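Local coordinates for putative exported protein (Bordetella pertussis Tohama I, PDB 2PFY) that binds pyroglutamic acid as an extracytoplasmic solute receptor, probably delivering it to a tripartite ATP-independent periplasmic (TRAP) transporter, at residues S3-A8 against G58-G63; P119-G124 against S183-V188. One frame throughout, in Å; residues are numbered along the deposited sequence.

How the interactions relate
Both contacts are largely buried, but they sit in different parts of a TRAP-type solute receptor, with centres about 25 Å apart and no touch between them. Interaction 1 belongs to the five-stranded mixed sheet, where strands 2-7 and 62-66 run parallel; it combines a little backbone pairing with apolar packing and a side-chain amide that takes a backbone N-H, and has a partly exposed end where a water lies between Thr5 and Gln61. Interaction 2 joins the loop between strands 112-119 and 124-127 to the start of helix 184-189, and its chemistry turns on the ligand: an indole face and a helix N-terminus meet at pyroglutamic acid. Strand 112-119, leading into that loop, is an outer strand of interaction 1's sheet.

Interaction 1 (S3-A8 against G58-G63); sequences SWTMTA and GVVQIG
Gln61 lays its methylenes over one face of the Trp4 indole where strands 2-7 and 62-66 begin to pair in parallel, within the mixed sheet of a periplasmic solute-binding protein. The amide beyond them is almost parallel to the ring, their planes 5° apart, but reaches past it to the strand. Gln61 CB sits over the five-membered ring as a CH-pi contact, 3.6 Å from its centroid, and CG continues over the six-membered ring to reach Trp4 CE3. A bend at chi2 (87°) then turns the amide back toward the strand, and Gln61 OE1 accepts from Thr5 N at 2.7 Å, the donor tilted 30° from the carbonyl plane. Glutamine suits this place because its methylenes cover an aromatic face while its amide stands in for a backbone acceptor just before regular pairing starts. The returning bond, from Gln61 N to Thr5 O, is weak. At the more open side a water bonded to Thr5 OG1 also accepts a weak bond from Gln61 NE2.

Farther along, Ile62 CG2 meets Trp4 CD1 obliquely at 3.4 Å, and the isoleucine packs beside selenomethionine Met6 on the same face of the sheet, where Phe23 of helix 15-30 touches both. On the other face, Thr7 CG2 lies against Gly63 CA at 3.6 Å, glycine leaving room for the methyl, and approaches Val60 CG2. The pairing itself is carried by Ile62 O, which accepts from Thr7 N at 3.2 Å and also receives a CA-H...O contact from Met6 CA at 3.1 Å.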
loop_
_atom_site.group_PDB
_atom_site.type_symbol
_atom_site.label_atom_id
_atom_site.label_comp_id
_atom_site.label_asym_id
_atom_site.label_seq_id
_atom_site.Cartn_x
_atom_site.Cartn_y
_atom_site.Cartn_z
ATOM N N SER A 3 23.460 -14.573 -0.756
ATOM C CA SER A 3 22.404 -14.348 0.241
ATOM C C SER A 3 22.008 -12.887 0.239
ATOM O O SER A 3 22.877 -12.008 0.346
ATOM C CB SER A 3 22.887 -14.673 1.658
ATOM O OG SER A 3 23.619 -15.870 1.658
ATOM N N TRP A 4 20.701 -12.635 0.195
ATOM C CA TRP A 4 20.105 -11.300 0.242
ATOM C C TRP A 4 19.266 -11.237 1.504
ATOM O O TRP A 4 18.594 -12.225 1.845
ATOM C CB TRP A 4 18.976 -11.287 -0.756
ATOM C CG TRP A 4 18.983 -10.603 -1.988
ATOM C CD1 TRP A 4 17.842 -10.231 -2.713
ATOM C CD2 TRP A 4 20.058 -10.253 -2.760
ATOM N NE1 TRP A 4 18.188 -9.621 -3.850
ATOM C CE2 TRP A 4 19.552 -9.637 -3.917
ATOM C CE3 TRP A 4 21.418 -10.365 -2.600
ATOM C CZ2 TRP A 4 20.363 -9.145 -4.882
ATOM C CZ3 TRP A 4 22.174 -9.890 -3.530
ATOM C CH2 TRP A 4 21.668 -9.283 -4.663
ATOM N N THR A 5 19.165 -10.058 2.103
ATOM C CA THR A 5 18.178 -9.838 3.148
ATOM C C THR A 5 17.096 -8.924 2.606
ATOM O O THR A 5 17.372 -7.934 1.920
ATOM C CB THR A 5 18.811 -9.191 4.413
ATOM O OG1 THR A 5 19.812 -10.091 4.926
ATOM C CG2 THR A 5 17.725 -8.960 5.520
HETATM N N MSE A 6 15.853 -9.284 2.893
HETATM C CA MSE A 6 14.733 -8.511 2.449
HETATM C C MSE A 6 13.963 -7.962 3.655
HETATM O O MSE A 6 13.780 -8.660 4.661
HETATM C CB MSE A 6 13.804 -9.386 1.595
HETATM C CG MSE A 6 12.542 -8.673 1.085
HETATM SE SE MSE A 6 11.608 -9.820 -0.233
HETATM C CE MSE A 6 12.828 -10.062 -1.612
ATOM N N THR A 7 13.481 -6.734 3.524
ATOM C CA THR A 7 12.553 -6.197 4.524
ATOM C C THR A 7 11.146 -6.290 3.934
ATOM O O THR A 7 10.935 -6.028 2.742
ATOM C CB THR A 7 12.912 -4.740 4.951
ATOM O OG1 THR A 7 11.951 -4.265 5.921
ATOM C CG2 THR A 7 12.897 -3.776 3.722
ATOM N N ALA A 8 10.184 -6.661 4.768
ATOM C CA ALA A 8 8.758 -6.594 4.427
ATOM C C ALA A 8 8.056 -5.823 5.524
ATOM O O ALA A 8 8.387 -5.934 6.727
ATOM C CB ALA A 8 8.156 -7.991 4.295
ATOM N N GLY A 58 21.986 -0.201 0.746
ATOM C CA GLY A 58 22.432 -1.562 0.995
ATOM C C GLY A 58 22.272 -2.051 2.435
ATOM O O GLY A 58 22.955 -2.967 2.868
ATOM N N VAL A 59 21.361 -1.452 3.189
ATOM C CA VAL A 59 20.999 -2.032 4.476
ATOM C C VAL A 59 20.401 -3.388 4.146
ATOM O O VAL A 59 20.676 -4.384 4.807
ATOM C CB VAL A 59 19.952 -1.138 5.165
ATOM C CG1 VAL A 59 19.349 -1.818 6.352
ATOM C CG2 VAL A 59 20.624 0.191 5.565
ATOM N N VAL A 60 19.564 -3.393 3.103
ATOM C CA VAL A 60 19.033 -4.600 2.538
ATOM C C VAL A 60 19.267 -4.520 1.043
ATOM O O VAL A 60 19.428 -3.428 0.489
ATOM C CB VAL A 60 17.482 -4.735 2.836
ATOM C CG1 VAL A 60 17.248 -4.844 4.352
ATOM C CG2 VAL A 60 16.713 -3.539 2.320
ATOM N N GLN A 61 19.233 -5.675 0.392
ATOM C CA GLN A 61 19.327 -5.727 -1.068
ATOM C C GLN A 61 17.998 -5.578 -1.750
ATOM O O GLN A 61 17.937 -5.229 -2.948
ATOM C CB GLN A 61 19.993 -7.032 -1.512
ATOM C CG GLN A 61 21.432 -7.158 -1.081
ATOM C CD GLN A 61 21.543 -7.767 0.304
ATOM O OE1 GLN A 61 20.545 -8.044 0.929
ATOM N NE2 GLN A 61 22.793 -7.953 0.810
ATOM N N ILE A 62 16.910 -5.798 -0.990
ATOM C CA ILE A 62 15.595 -5.807 -1.578
ATOM C C ILE A 62 14.573 -5.547 -0.462
ATOM O O ILE A 62 14.809 -5.887 0.736
ATOM C CB ILE A 62 15.366 -7.172 -2.318
ATOM C CG1 ILE A 62 14.112 -7.144 -3.211
ATOM C CG2 ILE A 62 15.424 -8.389 -1.295
ATOM C CD1 ILE A 62 13.965 -8.399 -4.149
ATOM N N GLY A 63 13.454 -4.936 -0.807
ATOM C CA GLY A 63 12.468 -4.685 0.242
ATOM C C GLY A 63 11.089 -4.431 -0.313
ATOM O O GLY A 63 10.932 -4.027 -1.461
HETATM O O HOH W 1 22.238 -9.537 3.744
#

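Interaction 2 (P119-G124 against S183-V188); sequences PWPPQG and SPATGV. With PCA (pyroglutamic acid), chain E.
The Trp120 indole carries pyroglutamic acid on one face, the ligand's CD 3.3 Å above the ring plane and offset toward the rim, while Ala185 CB comes up to the ring edge near its plane. This is one wall of the ligand pocket of the DctP-type receptor, where a loop meets a helix N-terminus. Obliquely to the indole stand Ser183 OG and Thr186 OG1, both of which hold the ligand. Ser183 is the N-cap of helix 184-189: its chi1 of 61° places OG between backbone N and carbonyl carbon, where it accepts from Thr186 N at 3.2 Å. The same hydroxyl donates to the ligand's OE at 2.7 Å, and Ser183 N gives that oxygen a second bond. Serine suits the site, being small enough to cap the helix and serve the ligand together. Arg48, Thr165, Thr182 and Arg143 also bond to the ligand.

Beside the indole, Pro121 CG packs on Ala185 CB at 3.8 Å, and the backbone oxygen Pro122 O receives a CA-H...O contact from Ser183 CA. The ligand's own N-H is spent on Thr186 OG1, 2.7 Å away and nearly straight at 173°.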
loop_
_atom_site.group_PDB
_atom_site.type_symbol
_atom_site.label_atom_id
_atom_site.label_comp_id
_atom_site.label_asym_id
_atom_site.label_seq_id
_atom_site.Cartn_x
_atom_site.Cartn_y
_atom_site.Cartn_z
ATOM N N PRO A 119 -1.526 -5.260 -4.948
ATOM C CA PRO A 119 -2.404 -4.285 -4.310
ATOM C C PRO A 119 -2.838 -4.715 -2.898
ATOM O O PRO A 119 -2.959 -5.905 -2.601
ATOM C CB PRO A 119 -3.620 -4.268 -5.266
ATOM C CG PRO A 119 -3.732 -5.732 -5.706
ATOM C CD PRO A 119 -2.277 -6.203 -5.817
ATOM N N TRP A 120 -3.025 -3.736 -2.040
ATOM C CA TRP A 120 -3.869 -3.879 -0.856
ATOM C C TRP A 120 -5.337 -3.960 -1.334
ATOM O O TRP A 120 -5.641 -3.640 -2.489
ATOM C CB TRP A 120 -3.707 -2.626 0.021
ATOM C CG TRP A 120 -2.425 -2.599 0.764
ATOM C CD1 TRP A 120 -1.235 -1.999 0.384
ATOM C CD2 TRP A 120 -2.197 -3.186 2.039
ATOM N NE1 TRP A 120 -0.293 -2.174 1.367
ATOM C CE2 TRP A 120 -0.858 -2.896 2.399
ATOM C CE3 TRP A 120 -3.003 -3.934 2.926
ATOM C CZ2 TRP A 120 -0.305 -3.317 3.612
ATOM C CZ3 TRP A 120 -2.446 -4.366 4.136
ATOM C CH2 TRP A 120 -1.110 -4.047 4.465
ATOM N N PRO A 121 -6.249 -4.406 -0.447
ATOM C CA PRO A 121 -7.663 -4.275 -0.755
ATOM C C PRO A 121 -8.101 -2.800 -0.655
ATOM O O PRO A 121 -7.321 -1.942 -0.212
ATOM C CB PRO A 121 -8.358 -5.174 0.311
ATOM C CG PRO A 121 -7.216 -6.039 0.917
ATOM C CD PRO A 121 -6.025 -5.094 0.836
ATOM N N PRO A 122 -9.326 -2.492 -1.119
ATOM C CA PRO A 122 -9.837 -1.125 -1.063
ATOM C C PRO A 122 -9.901 -0.568 0.360
ATOM O O PRO A 122 -10.077 -1.340 1.324
ATOM C CB PRO A 122 -11.247 -1.259 -1.642
ATOM C CG PRO A 122 -11.163 -2.477 -2.546
ATOM C CD PRO A 122 -10.273 -3.419 -1.765
ATOM N N GLN A 123 -9.753 0.755 0.508
ATOM C CA GLN A 123 -9.628 1.349 1.843
ATOM C C GLN A 123 -11.001 1.742 2.391
ATOM O O GLN A 123 -11.725 2.510 1.759
ATOM C CB GLN A 123 -8.730 2.595 1.801
ATOM C CG GLN A 123 -7.340 2.352 1.158
ATOM C CD GLN A 123 -6.466 1.442 2.016
ATOM O OE1 GLN A 123 -6.314 0.242 1.752
ATOM N NE2 GLN A 123 -5.933 1.995 3.058
ATOM N N GLY A 124 -11.343 1.218 3.561
ATOM C CA GLY A 124 -12.575 1.632 4.297
ATOM C C GLY A 124 -12.217 2.533 5.474
ATOM O O GLY A 124 -11.034 2.885 5.687
ATOM N N SER A 183 -7.467 -0.961 4.748
ATOM C CA SER A 183 -8.165 -2.084 4.159
ATOM C C SER A 183 -8.717 -3.002 5.247
ATOM O O SER A 183 -8.278 -2.951 6.442
ATOM C CB SER A 183 -7.208 -2.914 3.289
ATOM O OG SER A 183 -6.175 -3.410 4.131
ATOM N N PRO A 184 -9.637 -3.884 4.840
ATOM C CA PRO A 184 -10.023 -4.976 5.738
ATOM C C PRO A 184 -8.857 -5.951 6.012
ATOM O O PRO A 184 -8.894 -6.663 7.013
ATOM C CB PRO A 184 -11.188 -5.660 5.001
ATOM C CG PRO A 184 -10.960 -5.326 3.503
ATOM C CD PRO A 184 -10.403 -3.900 3.573
ATOM N N ALA A 185 -7.806 -5.954 5.173
ATOM C CA ALA A 185 -6.647 -6.825 5.458
ATOM C C ALA A 185 -5.919 -6.390 6.731
ATOM O O ALA A 185 -5.583 -7.218 7.579
ATOM C CB ALA A 185 -5.666 -6.845 4.283
ATOM N N THR A 186 -5.656 -5.084 6.839
ATOM C CA THR A 186 -5.040 -4.516 8.061
ATOM C C THR A 186 -5.996 -4.683 9.245
ATOM O O THR A 186 -5.568 -4.971 10.370
ATOM C CB THR A 186 -4.675 -3.050 7.842
ATOM O OG1 THR A 186 -3.582 -2.995 6.907
ATOM C CG2 THR A 186 -4.244 -2.358 9.168
ATOM N N GLY A 187 -7.290 -4.506 8.988
ATOM C CA GLY A 187 -8.302 -4.754 10.021
ATOM C C GLY A 187 -8.205 -6.167 10.620
ATOM O O GLY A 187 -8.273 -6.349 11.842
ATOM N N VAL A 188 -8.064 -7.174 9.762
ATOM C CA VAL A 188 -7.867 -8.547 10.254
ATOM C C VAL A 188 -6.455 -8.800 10.816
ATOM O O VAL A 188 -6.328 -9.342 11.926
ATOM C CB VAL A 188 -8.287 -9.625 9.159
ATOM C CG1 VAL A 188 -8.028 -11.106 9.625
ATOM C CG2 VAL A 188 -9.781 -9.440 8.834
HETATM N N PCA E . -2.857 -1.175 5.024
HETATM C CA PCA E . -1.658 -0.306 5.072
HETATM C CB PCA E . -1.655 0.617 3.879
HETATM C CG PCA E . -2.929 0.345 3.137
HETATM C CD PCA E . -3.588 -0.773 3.874
HETATM O OE PCA E . -4.619 -1.326 3.507
HETATM C C PCA E . -1.644 0.500 6.356
HETATM O O PCA E . -0.655 1.119 6.766
HETATM O OXT PCA E . -2.665 0.537 7.019
#